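Local coordinates for diadenosine tetraphosphatase, putative (Trypanosoma brucei, PDB 2QJC), which binds two manganese ions in a calcineurin-like phosphoesterase fold and probably hydrolyses diadenosine tetraphosphate or phosphate esters, at residues I115-D118 / V119-L123. Sequence-based numbering, arbitrary orientation.
Sequences IPTD and VETYL
P116 and V119 meet at the start of helix 117-124 in this calcineurin-like phosphoesterase, a compact example of how a helix N-terminus is built with proline at the N-cap. The tight side is apolar: CG of the P116 ring presses on CG2 of V119 at 3.4 Å, closer than usual van der Waals contact. The other branch of V119, CG1, lies anti to the backbone N (chi1 177°) and meets CG1 of I115 at 3.9 Å. I115 is fully extended, which carries its CD1 past V119 to the backbone of E120, 3.7 Å from CA, and on toward the tip of L123. Helices 63-73 and 81-91 cover this side, V67 packing on V119, and L86 and V90 on I115.

The first turn is closed by the P116 carbonyl, which receives the N-H of E120 over 3.0 Å in an almost straight bond (175°). D118 O accepts from Y122 N in a somewhat more bent bond, while the D118 carboxylate folds back beside V119 and its OD2 makes a salt bridge with R68 of helix 63-73.

By contrast, T117 and T121 lie side by side on the exposed face, pointing the same way and only loosely touching. Their link runs through the T117 carbonyl oxygen, gripped twice: T121 N approaches nearly end-on at 2.8 Å, whereas T121 OG1 donates at 2.9 Å from above the carbonyl plane, 47° out of it.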
loop_
_atom_site.group_PDB
_atom_site.type_symbol
_atom_site.label_atom_id
_atom_site.label_comp_id
_atom_site.label_asym_id
_atom_site.label_seq_id
_atom_site.Cartn_x
_atom_site.Cartn_y
_atom_site.Cartn_z
ATOM N N ILE A 115 -13.178 -3.958 16.610
ATOM C CA ILE A 115 -11.755 -4.254 16.460
ATOM C C ILE A 115 -11.055 -4.748 17.729
ATOM O O ILE A 115 -11.043 -4.072 18.759
ATOM C CB ILE A 115 -10.968 -3.037 15.879
ATOM C CG1 ILE A 115 -9.562 -3.486 15.479
ATOM C CG2 ILE A 115 -10.895 -1.900 16.896
ATOM C CD1 ILE A 115 -8.696 -2.377 14.891
ATOM N N PRO A 116 -10.470 -5.956 17.664
ATOM C CA PRO A 116 -9.758 -6.561 18.795
ATOM C C PRO A 116 -8.378 -5.947 19.022
ATOM O O PRO A 116 -7.779 -5.378 18.105
ATOM C CB PRO A 116 -9.697 -8.040 18.413
ATOM C CG PRO A 116 -9.619 -7.999 16.924
ATOM C CD PRO A 116 -10.618 -6.921 16.557
ATOM N N THR A 117 -7.890 -6.070 20.254
ATOM C CA THR A 117 -6.602 -5.521 20.662
ATOM C C THR A 117 -5.423 -5.848 19.747
ATOM O O THR A 117 -4.713 -4.943 19.302
ATOM C CB THR A 117 -6.248 -5.974 22.102
ATOM O OG1 THR A 117 -7.221 -5.453 23.017
ATOM C CG2 THR A 117 -4.859 -5.468 22.507
ATOM N N ASP A 118 -5.205 -7.133 19.474
ATOM C CA ASP A 118 -4.092 -7.532 18.626
ATOM C C ASP A 118 -4.132 -6.821 17.272
ATOM O O ASP A 118 -3.151 -6.194 16.869
ATOM C CB ASP A 118 -4.070 -9.055 18.451
ATOM C CG ASP A 118 -5.308 -9.592 17.765
ATOM O OD1 ASP A 118 -6.429 -9.216 18.157
ATOM O OD2 ASP A 118 -5.155 -10.406 16.834
ATOM N N VAL A 119 -5.268 -6.898 16.582
ATOM C CA VAL A 119 -5.407 -6.238 15.289
ATOM C C VAL A 119 -5.060 -4.751 15.416
ATOM O O VAL A 119 -4.222 -4.229 14.681
ATOM C CB VAL A 119 -6.848 -6.369 14.741
ATOM C CG1 VAL A 119 -6.980 -5.610 13.422
ATOM C CG2 VAL A 119 -7.196 -7.841 14.541
ATOM N N GLU A 120 -5.705 -4.076 16.361
ATOM C CA GLU A 120 -5.468 -2.654 16.587
ATOM C C GLU A 120 -3.989 -2.361 16.850
ATOM O O GLU A 120 -3.471 -1.316 16.445
ATOM C CB GLU A 120 -6.311 -2.173 17.767
ATOM C CG GLU A 120 -6.080 -0.732 18.166
ATOM C CD GLU A 120 -6.899 -0.345 19.382
ATOM O OE1 GLU A 120 -8.141 -0.484 19.331
ATOM O OE2 GLU A 120 -6.306 0.093 20.392
ATOM N N THR A 121 -3.316 -3.288 17.525
ATOM C CA THR A 121 -1.903 -3.124 17.838
ATOM C C THR A 121 -1.032 -3.212 16.591
ATOM O O THR A 121 -0.117 -2.409 16.415
ATOM C CB THR A 121 -1.441 -4.180 18.864
ATOM O OG1 THR A 121 -2.086 -3.930 20.117
ATOM C CG2 THR A 121 0.060 -4.123 19.060
ATOM N N TYR A 122 -1.326 -4.181 15.726
ATOM C CA TYR A 122 -0.568 -4.367 14.492
ATOM C C TYR A 122 -0.662 -3.128 13.612
ATOM O O TYR A 122 0.347 -2.667 13.073
ATOM C CB TYR A 122 -1.085 -5.579 13.709
ATOM C CG TYR A 122 -0.339 -5.835 12.414
ATOM C CD1 TYR A 122 0.814 -6.622 12.387
ATOM C CD2 TYR A 122 -0.767 -5.258 11.217
ATOM C CE1 TYR A 122 1.525 -6.832 11.189
ATOM C CE2 TYR A 122 -0.064 -5.452 10.018
ATOM C CZ TYR A 122 1.075 -6.239 10.010
ATOM O OH TYR A 122 1.756 -6.429 8.826
ATOM N N LEU A 123 -1.876 -2.599 13.465
ATOM C CA LEU A 123 -2.112 -1.408 12.646
ATOM C C LEU A 123 -1.464 -0.167 13.244
ATOM O O LEU A 123 -0.963 0.701 12.531
ATOM C CB LEU A 123 -3.615 -1.138 12.508
ATOM C CG LEU A 123 -4.493 -2.158 11.781
ATOM C CD1 LEU A 123 -5.914 -1.624 11.695
ATOM C CD2 LEU A 123 -3.945 -2.415 10.394
#